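Local structure of NEQ263 (Nanoarchaeum equitans Kin4-M, 5BN3) at residues Pro123-Lys126 and Gly127-Ile130; Thr179-Ile182 and Met183-Ile187; Val304-Gln307 and Asp308-Ser311; Ala340-Leu343 and Ile344-Ala348; Phe375-Leu378 and Val379-Phe383. The protein probably binds ATP and pairs with the alpha-chain subunit NeqA to form the core complex of an unusual archaeal ATP synthase. All coordinates share one frame; numbering follows the deposited sequence.

Contact 1 of 5, residues Pro123-Lys126 and Gly127-Ile130; sequences PLLK and GQKI
Gln128 reaches back with its side chain across a type II beta turn, running from Leu125 to Gln128, and ties itself to the chain that enters the turn. Its amide oxygen OE1 accepts from the backbone N of Leu125 at 2.8 Å, with the donor in the carbonyl plane. CG standing anti to the backbone N (chi1 -169°), with the chain extended beyond it, carries the amide to that point. In the other direction Gln128 N donates to Leu125 O at 3.0 Å, the bond that closes the turn, so the two residues are joined twice. Beside this polar pair, methyl CD1 of Leu124 meets CG2 of Ile130 at 3.6 Å. Gly127 holds the third place of the turn at a phi of 98°, where a CB would collide with the carbonyl oxygen of Lys126. Farther out, Tyr303 of strand 301-304 packs on both Leu124 and Ile130. Arg326, which binds ADP in a structure of this protein, lies about 5 Å from Gln128, side chain to side chain. The rotation of the Gln128 amide is fixed from its nitrogen end too, since NE2 is hydrogen-bonded to Glu300 O and Ser325 OG.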
# COMPACT_ATOMS: atom_id res chain seq x y z
N PRO B 123 36.11 9.61 -4.23
CA PRO B 123 36.51 10.94 -4.70
C PRO B 123 35.64 11.48 -5.83
O PRO B 123 35.15 10.71 -6.67
CB PRO B 123 37.94 10.72 -5.19
CG PRO B 123 38.00 9.28 -5.56
CD PRO B 123 37.10 8.58 -4.57
N LEU B 124 35.46 12.79 -5.84
CA LEU B 124 34.76 13.50 -6.90
C LEU B 124 35.72 13.79 -8.05
O LEU B 124 36.85 14.23 -7.82
CB LEU B 124 34.20 14.82 -6.35
CG LEU B 124 33.78 15.93 -7.31
CD1 LEU B 124 32.56 15.53 -8.11
CD2 LEU B 124 33.51 17.23 -6.56
N LEU B 125 35.29 13.54 -9.28
CA LEU B 125 36.12 13.81 -10.45
C LEU B 125 35.60 15.02 -11.22
O LEU B 125 34.41 15.33 -11.17
CB LEU B 125 36.18 12.58 -11.37
CG LEU B 125 37.30 11.56 -11.12
CD1 LEU B 125 37.28 11.05 -9.70
CD2 LEU B 125 37.19 10.40 -12.09
N LYS B 126 36.48 15.71 -11.93
CA LYS B 126 36.07 16.90 -12.69
C LYS B 126 35.18 16.51 -13.86
O LYS B 126 35.57 15.71 -14.72
CB LYS B 126 37.29 17.70 -13.18
CG LYS B 126 36.93 19.13 -13.61
CD LYS B 126 38.17 19.99 -13.84
CE LYS B 126 38.85 19.65 -15.16
NZ LYS B 126 39.97 20.59 -15.46
N GLY B 127 33.98 17.08 -13.89
CA GLY B 127 33.00 16.75 -14.91
C GLY B 127 32.00 15.72 -14.44
O GLY B 127 31.05 15.39 -15.14
N GLN B 128 32.19 15.22 -13.22
CA GLN B 128 31.29 14.21 -12.68
C GLN B 128 30.00 14.85 -12.15
O GLN B 128 29.99 16.02 -11.74
CB GLN B 128 31.98 13.43 -11.56
CG GLN B 128 31.24 12.18 -11.08
CD GLN B 128 32.06 11.36 -10.09
OE1 GLN B 128 33.17 11.74 -9.72
NE2 GLN B 128 31.51 10.23 -9.66
N LYS B 129 28.91 14.09 -12.21
CA LYS B 129 27.69 14.49 -11.53
C LYS B 129 27.47 13.54 -10.35
O LYS B 129 27.41 12.32 -10.53
CB LYS B 129 26.49 14.46 -12.49
CG LYS B 129 26.35 13.18 -13.30
CD LYS B 129 25.11 13.20 -14.16
CE LYS B 129 24.91 11.87 -14.86
NZ LYS B 129 25.94 11.59 -15.89
N ILE B 130 27.40 14.10 -9.15
CA ILE B 130 27.23 13.28 -7.96
C ILE B 130 26.34 13.99 -6.94
O ILE B 130 26.54 15.16 -6.64
CB ILE B 130 28.60 12.89 -7.35
CG1 ILE B 130 28.42 12.13 -6.04
CG2 ILE B 130 29.45 14.11 -7.13
CD1 ILE B 130 29.57 11.19 -5.74

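Contact 2 of 5, residues Thr179-Ile182 and Met183-Ile187; sequences TKAI and MNSAI
Ile182 reaches in two directions from the bend that leads into strand 185-190. Its CG1 lies anti to the backbone N (chi1 -168°), and from there CD1 meets CD1 of Ile187 at 3.9 Å, the two chains crossing at about a right angle. The other branch, CG2, turns to the CG of Met183 at 4.1 Å, again nearly at right angles. Met183 is exposed and flanks Ile182, whereas Ile187 is buried and Ile182 also packs on Phe176 and Ile177 of helix 166-178. Ala181 contributes mainly its carbonyl. Ser185 OG donates to Ala181 O at 2.7 Å, coming from above the carbonyl plane, and Asn184 N makes a weak bond to the same oxygen. A second weak bond runs from Ser185 N to Ile182 O at 3.3 Å. Replacing Ser185 by an alanine would probably take the short hydroxyl bond from Ala181 O, leaving the weak Asn184 bond and a bend less firmly held. Around this link the chain passes from the helix, which ends in a Schellman motif at Lys180, into a strand whose sheet neighbours run parallel to it. With both backbone bonds weak, the short serine hydroxyl bond is likely to do much of the polar work in shaping the helix-to-strand connection.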
# COMPACT_ATOMS: atom_id res chain seq x y z
N THR B 179 33.95 34.03 2.15
CA THR B 179 35.09 33.33 1.56
C THR B 179 35.57 34.01 0.27
O THR B 179 36.48 33.53 -0.39
CB THR B 179 34.76 31.85 1.25
OG1 THR B 179 33.66 31.78 0.33
CG2 THR B 179 34.38 31.11 2.52
N LYS B 180 34.93 35.14 -0.06
CA LYS B 180 35.25 35.92 -1.26
C LYS B 180 35.07 35.16 -2.57
O LYS B 180 35.75 35.44 -3.56
CB LYS B 180 36.67 36.52 -1.18
CG LYS B 180 36.95 37.28 0.11
CD LYS B 180 38.18 38.17 -0.02
CE LYS B 180 37.80 39.62 -0.34
NZ LYS B 180 37.14 39.77 -1.66
N ALA B 181 34.14 34.21 -2.58
CA ALA B 181 33.83 33.47 -3.80
C ALA B 181 32.65 34.09 -4.53
O ALA B 181 32.33 33.70 -5.65
CB ALA B 181 33.54 32.02 -3.46
N ILE B 182 32.01 35.07 -3.89
CA ILE B 182 30.78 35.68 -4.41
C ILE B 182 30.96 36.38 -5.76
O ILE B 182 30.05 36.37 -6.59
CB ILE B 182 30.16 36.65 -3.37
CG1 ILE B 182 28.75 37.06 -3.77
CG2 ILE B 182 31.05 37.88 -3.16
CD1 ILE B 182 27.74 35.95 -3.65
N MET B 183 32.13 36.96 -6.00
CA MET B 183 32.37 37.70 -7.23
C MET B 183 32.54 36.78 -8.44
O MET B 183 32.32 37.19 -9.58
CB MET B 183 33.59 38.63 -7.10
CG MET B 183 33.50 39.60 -5.93
SD MET B 183 34.56 41.04 -6.12
CE MET B 183 33.74 41.89 -7.47
N ASN B 184 32.93 35.53 -8.18
CA ASN B 184 33.01 34.54 -9.24
C ASN B 184 31.90 33.50 -9.10
O ASN B 184 32.13 32.29 -9.25
CB ASN B 184 34.39 33.87 -9.27
CG ASN B 184 34.69 33.21 -10.60
OD1 ASN B 184 33.97 33.40 -11.58
ND2 ASN B 184 35.76 32.43 -10.64
N SER B 185 30.70 33.98 -8.81
CA SER B 185 29.54 33.11 -8.68
C SER B 185 28.31 33.73 -9.33
O SER B 185 28.17 34.95 -9.39
CB SER B 185 29.25 32.82 -7.20
OG SER B 185 30.35 32.18 -6.59
N ALA B 186 27.43 32.87 -9.84
CA ALA B 186 26.13 33.30 -10.33
C ALA B 186 25.07 32.54 -9.55
O ALA B 186 25.11 31.31 -9.48
CB ALA B 186 25.99 33.03 -11.82
N ILE B 187 24.14 33.27 -8.94
CA ILE B 187 23.15 32.65 -8.07
C ILE B 187 21.72 32.82 -8.60
O ILE B 187 21.29 33.93 -8.91
CB ILE B 187 23.26 33.21 -6.63
CG1 ILE B 187 24.65 32.91 -6.07
CG2 ILE B 187 22.20 32.62 -5.73
CD1 ILE B 187 24.92 33.53 -4.71

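Contact 3 of 5, residues Val304-Gln307 and Asp308-Ser311; sequences VLSQ and DLHS. With SO4 (sulfate ion), chain X.
Ser306 meets Leu309 and a bound sulfate with the two atoms of its short side chain. CB comes first, lying 4.0 Å from CG of Leu309 and 3.4 Å from sulfate O1. One bond further on, OG stands anti to the backbone N (chi1 165°), a setting that turns it back over the start of the next helix. There it accepts from Leu309 N at 3.2 Å, along a nearly straight N-H...O path of 170°, and it donates its own proton to sulfate O1 at 2.7 Å. The hydroxyl thus works as acceptor on the helix side and donor on the anion side. This makes Ser306 the N-cap of helix 307-311, the short helix that follows strand 301-304 in the nucleotide-binding domain. The sulfate, probably taken up from the crystallisation liquor, sits by the amino end of that helix, where Asp308 N donates to its O4 at 2.8 Å; the helix end would be expected to favour such an anion. An alanine in place of Ser306 removes OG, so Leu309 N would probably be left without its cap and the sulfate with one donor fewer. Behind the cap, ordinary helical bonding takes over, with His310 N donating to Ser306 O at 3.0 Å and Ser311 N to Gln307 O at 2.9 Å. The carboxylate of Asp308 leads away from this turn: OD1 forms a salt bridge with Lys453 of the neighbouring V-type ATP synthase alpha chain, and OD2 another with Lys312.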
# COMPACT_ATOMS: atom_id res chain seq x y z
N VAL B 304 25.82 9.84 0.91
CA VAL B 304 24.65 9.65 1.76
C VAL B 304 24.94 10.01 3.21
O VAL B 304 25.89 9.49 3.80
CB VAL B 304 24.15 8.20 1.68
CG1 VAL B 304 22.94 7.99 2.58
CG2 VAL B 304 23.80 7.84 0.24
N LEU B 305 24.13 10.90 3.77
CA LEU B 305 24.32 11.32 5.16
C LEU B 305 23.56 10.39 6.12
O LEU B 305 22.51 9.86 5.77
CB LEU B 305 23.90 12.78 5.36
CG LEU B 305 25.00 13.83 5.26
CD1 LEU B 305 26.03 13.47 4.20
CD2 LEU B 305 24.42 15.21 4.98
N SER B 306 24.12 10.21 7.31
CA SER B 306 23.61 9.21 8.26
C SER B 306 23.10 9.83 9.56
O SER B 306 23.83 10.57 10.23
CB SER B 306 24.70 8.18 8.55
OG SER B 306 24.39 7.40 9.69
N GLN B 307 21.86 9.52 9.90
CA GLN B 307 21.26 9.98 11.15
C GLN B 307 22.03 9.44 12.35
O GLN B 307 22.21 10.13 13.35
CB GLN B 307 19.80 9.51 11.23
CG GLN B 307 18.78 10.62 11.42
CD GLN B 307 17.36 10.14 11.18
OE1 GLN B 307 17.00 9.02 11.54
NE2 GLN B 307 16.55 10.99 10.56
N ASP B 308 22.48 8.20 12.23
CA ASP B 308 23.24 7.54 13.29
C ASP B 308 24.55 8.28 13.60
O ASP B 308 24.86 8.54 14.76
CB ASP B 308 23.52 6.09 12.92
CG ASP B 308 24.31 5.35 13.98
OD1 ASP B 308 23.77 5.17 15.10
OD2 ASP B 308 25.46 4.95 13.70
N LEU B 309 25.30 8.61 12.55
CA LEU B 309 26.55 9.34 12.72
C LEU B 309 26.30 10.74 13.27
O LEU B 309 27.06 11.23 14.11
CB LEU B 309 27.32 9.43 11.40
CG LEU B 309 27.96 8.14 10.89
CD1 LEU B 309 28.82 8.41 9.67
CD2 LEU B 309 28.80 7.50 11.98
N HIS B 310 25.23 11.38 12.81
CA HIS B 310 24.86 12.70 13.29
C HIS B 310 24.58 12.66 14.79
O HIS B 310 25.00 13.54 15.54
CB HIS B 310 23.64 13.21 12.54
CG HIS B 310 23.28 14.63 12.85
ND1 HIS B 310 24.10 15.69 12.54
CD2 HIS B 310 22.18 15.16 13.42
CE1 HIS B 310 23.53 16.82 12.92
NE2 HIS B 310 22.36 16.52 13.46
N SER B 311 23.86 11.63 15.23
CA SER B 311 23.52 11.47 16.65
C SER B 311 24.75 11.20 17.51
O SER B 311 24.72 11.40 18.72
CB SER B 311 22.50 10.35 16.83
OG SER B 311 21.23 10.73 16.34
S SO4 X . 21.45 5.20 9.67
O1 SO4 X . 22.77 5.38 9.08
O2 SO4 X . 21.40 3.91 10.35
O3 SO4 X . 20.44 5.27 8.62
O4 SO4 X . 21.20 6.27 10.62

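Contact 4 of 5, residues Ala340-Leu343 and Ile344-Ala348; sequences ADIL and IKSYA
Asp341 and Lys345, one helical turn apart, form the ionic part of this contact. Lys345 NZ comes to Asp341 OD1 at 2.8 Å, on the syn side and somewhat out of the carboxylate plane, a salt bridge that is also a hydrogen bond. The lysine chain is bent at chi2 (-105°) and chi4, which brings NZ round to the carboxylate, and CG passes close to Asp341 O on the way. The second kind of interaction is the serine hydroxyl bonded to its own helix. Ser346 OG donates to Ile342 O at 2.7 Å, in the carbonyl plane, and Ser346 N gives that oxygen a second bond at 3.2 Å from above the plane. One carbonyl is thus gripped by two donors of a single residue, which satisfies the buried hydroxyl locally. CD1 of Ile342 lies against the same OG at 3.4 Å. Backbone bonds complete the set: Ile344 N, Lys345 N and Tyr347 N each bind the carbonyl four residues back. Beyond the helix, Tyr347 OH is hydrogen-bonded to Glu380, while Ile344 and Lys345 pack on Arg412 and Lys411 of the neighbouring alpha chain. Salt bridge and serine-to-carbonyl bond, each with i, i+4 spacing, are familiar features of a regular alpha helix, here helix 334-356 in the C-terminal helical domain of A- and V-type ATP synthase subunits.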
# COMPACT_ATOMS: atom_id res chain seq x y z
N ALA B 340 41.64 2.73 -0.51
CA ALA B 340 40.18 2.76 -0.58
C ALA B 340 39.60 1.37 -0.31
O ALA B 340 38.63 1.23 0.44
CB ALA B 340 39.72 3.26 -1.92
N ASP B 341 40.20 0.36 -0.93
CA ASP B 341 39.75 -1.01 -0.75
C ASP B 341 39.89 -1.47 0.70
O ASP B 341 38.98 -2.07 1.26
CB ASP B 341 40.52 -1.95 -1.69
CG ASP B 341 39.73 -3.19 -2.05
OD1 ASP B 341 38.54 -3.06 -2.39
OD2 ASP B 341 40.30 -4.30 -1.99
N ILE B 342 41.04 -1.18 1.31
CA ILE B 342 41.30 -1.58 2.69
C ILE B 342 40.34 -0.87 3.66
O ILE B 342 39.89 -1.45 4.64
CB ILE B 342 42.79 -1.34 3.08
CG1 ILE B 342 43.44 -2.63 3.60
CG2 ILE B 342 42.94 -0.22 4.10
CD1 ILE B 342 43.04 -2.98 5.03
N LEU B 343 40.02 0.39 3.36
CA LEU B 343 39.13 1.16 4.23
C LEU B 343 37.71 0.62 4.16
O LEU B 343 37.09 0.36 5.19
CB LEU B 343 39.15 2.64 3.83
CG LEU B 343 38.06 3.52 4.44
CD1 LEU B 343 38.27 3.69 5.94
CD2 LEU B 343 37.98 4.87 3.74
N ILE B 344 37.21 0.45 2.94
CA ILE B 344 35.84 0.01 2.73
C ILE B 344 35.60 -1.40 3.26
O ILE B 344 34.63 -1.64 3.99
CB ILE B 344 35.47 0.06 1.23
CG1 ILE B 344 35.43 1.51 0.74
CG2 ILE B 344 34.14 -0.61 0.98
CD1 ILE B 344 34.47 2.39 1.51
N LYS B 345 36.48 -2.33 2.91
CA LYS B 345 36.31 -3.73 3.30
C LYS B 345 36.45 -3.95 4.81
O LYS B 345 35.70 -4.73 5.39
CB LYS B 345 37.30 -4.62 2.54
CG LYS B 345 37.11 -4.61 1.02
CD LYS B 345 36.45 -5.88 0.51
CE LYS B 345 36.06 -5.77 -0.96
NZ LYS B 345 37.22 -5.52 -1.86
N SER B 346 37.39 -3.26 5.44
CA SER B 346 37.62 -3.41 6.88
C SER B 346 36.52 -2.74 7.71
O SER B 346 36.14 -3.24 8.76
CB SER B 346 38.99 -2.86 7.27
OG SER B 346 40.02 -3.45 6.51
N TYR B 347 36.02 -1.60 7.23
CA TYR B 347 34.93 -0.90 7.90
C TYR B 347 33.67 -1.75 7.86
O TYR B 347 32.96 -1.87 8.86
CB TYR B 347 34.68 0.46 7.24
CG TYR B 347 33.65 1.32 7.94
CD1 TYR B 347 33.81 1.70 9.27
CD2 TYR B 347 32.52 1.77 7.27
CE1 TYR B 347 32.88 2.48 9.91
CE2 TYR B 347 31.58 2.56 7.91
CZ TYR B 347 31.76 2.91 9.22
OH TYR B 347 30.84 3.69 9.87
N ALA B 348 33.40 -2.35 6.71
CA ALA B 348 32.23 -3.22 6.54
C ALA B 348 32.30 -4.42 7.47
O ALA B 348 31.31 -4.78 8.12
CB ALA B 348 32.12 -3.67 5.10

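Contact 5 of 5, residues Phe375-Leu378 and Val379-Phe383; sequences FAEL and VEKEF
Phe375 presents one face of its ring to methyl CG2 of Val379, a CH-pi contact in which the methyl lies 3.8 Å from the ring centroid and 22° off the ring normal. The methyl is offset toward the rim, and its nearest ring atom is CE2, at 3.5 Å. Phe375 CG stands anti to the backbone N (chi1 180°), which lays the ring alongside the next turn. The backbone repeats the pairing, as Val379 N donates to Phe375 O at 2.8 Å. On the exposed side, the extended chains of Glu377 and Lys381 meet in a salt bridge between OE2 and NZ; the modelled separation is very short, so its exact length is doubtful. Leu378 and Glu382 run side by side in the same direction, CD2 of the leucine 3.9 Å from OE2 of the glutamate, and Glu382 N bonds to Leu378 O at 2.8 Å. Farther on, residues 379-383 widen into a pi-type turn, though Phe383 N still reaches Val379 O at 3.0 Å. All this belongs to helix 367-384, which packs on two others: Phe375 touches Ser346 of helix 334-356 and Ile404 of helix 394-408, Leu378 also lies on Ile404, and Phe383 rests on Leu343.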
# COMPACT_ATOMS: atom_id res chain seq x y z
N PHE B 375 38.43 -0.96 14.59
CA PHE B 375 38.73 -0.21 13.38
C PHE B 375 37.55 0.67 12.98
O PHE B 375 37.72 1.85 12.68
CB PHE B 375 39.08 -1.17 12.24
CG PHE B 375 39.40 -0.48 10.94
CD1 PHE B 375 40.65 0.07 10.71
CD2 PHE B 375 38.44 -0.41 9.93
CE1 PHE B 375 40.94 0.70 9.52
CE2 PHE B 375 38.73 0.22 8.73
CZ PHE B 375 39.98 0.78 8.52
N ALA B 376 36.36 0.08 12.97
CA ALA B 376 35.15 0.81 12.61
C ALA B 376 34.86 1.95 13.59
O ALA B 376 34.38 3.00 13.19
CB ALA B 376 33.97 -0.14 12.54
N GLU B 377 35.16 1.73 14.86
CA GLU B 377 34.98 2.76 15.88
C GLU B 377 35.92 3.93 15.63
O GLU B 377 35.51 5.09 15.71
CB GLU B 377 35.22 2.18 17.28
CG GLU B 377 35.03 3.20 18.40
CD GLU B 377 35.67 2.76 19.71
OE1 GLU B 377 35.87 1.55 19.90
OE2 GLU B 377 35.98 3.65 20.53
N LEU B 378 37.17 3.62 15.32
CA LEU B 378 38.19 4.65 15.10
C LEU B 378 38.02 5.37 13.76
O LEU B 378 38.34 6.55 13.64
CB LEU B 378 39.59 4.04 15.18
CG LEU B 378 40.05 3.47 16.53
CD1 LEU B 378 41.33 2.68 16.37
CD2 LEU B 378 40.26 4.59 17.53
N VAL B 379 37.52 4.66 12.75
CA VAL B 379 37.22 5.26 11.46
C VAL B 379 36.22 6.40 11.64
O VAL B 379 36.40 7.49 11.10
CB VAL B 379 36.67 4.22 10.46
CG1 VAL B 379 35.89 4.89 9.35
CG2 VAL B 379 37.80 3.39 9.88
N GLU B 380 35.18 6.14 12.42
CA GLU B 380 34.14 7.13 12.65
C GLU B 380 34.64 8.29 13.52
O GLU B 380 34.23 9.43 13.33
CB GLU B 380 32.91 6.47 13.28
CG GLU B 380 32.27 5.42 12.39
CD GLU B 380 31.14 4.66 13.07
OE1 GLU B 380 30.93 4.86 14.28
OE2 GLU B 380 30.47 3.86 12.38
N LYS B 381 35.54 7.99 14.46
CA LYS B 381 36.02 9.00 15.41
C LYS B 381 37.18 9.85 14.89
O LYS B 381 37.28 11.03 15.23
CB LYS B 381 36.43 8.33 16.73
CG LYS B 381 35.26 7.91 17.60
CD LYS B 381 35.73 7.09 18.79
CE LYS B 381 34.57 6.77 19.72
NZ LYS B 381 34.94 5.76 20.75
N GLU B 382 38.05 9.25 14.09
CA GLU B 382 39.29 9.92 13.70
C GLU B 382 39.43 10.16 12.19
O GLU B 382 40.18 11.03 11.77
CB GLU B 382 40.50 9.12 14.21
CG GLU B 382 40.44 8.81 15.70
CD GLU B 382 41.76 8.30 16.25
OE1 GLU B 382 42.70 8.12 15.45
OE2 GLU B 382 41.86 8.10 17.48
N PHE B 383 38.71 9.39 11.39
CA PHE B 383 38.80 9.50 9.94
C PHE B 383 37.63 10.30 9.36
O PHE B 383 37.83 11.30 8.67
CB PHE B 383 38.89 8.11 9.30
CG PHE B 383 39.02 8.14 7.81
CD1 PHE B 383 40.25 8.39 7.21
CD2 PHE B 383 37.92 7.90 7.00
CE1 PHE B 383 40.37 8.41 5.83
CE2 PHE B 383 38.04 7.92 5.62
CZ PHE B 383 39.27 8.17 5.04

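The five contacts follow one another along the chain without overlap. Contacts 1, 2 and 3 belong to the nucleotide-binding domain, around its mostly parallel sheet: contact 1 leads into strand 131-134, contact 2 into strand 185-190, and contact 3 leaves strand 301-304. Contacts 4 and 5 lie in the C-terminal domain on successive helices, 334-356 and 367-384, with centres about 12 Å apart. Contact 3 touches contact 5 across the boundary between the two domains, with Leu309 CD2 3.8 Å from Glu380 CD. Contact 2 lies far from the helical domain, its centre about 37 Å from that of contact 4. The helical domain thus packs directly against the nucleotide-binding domain.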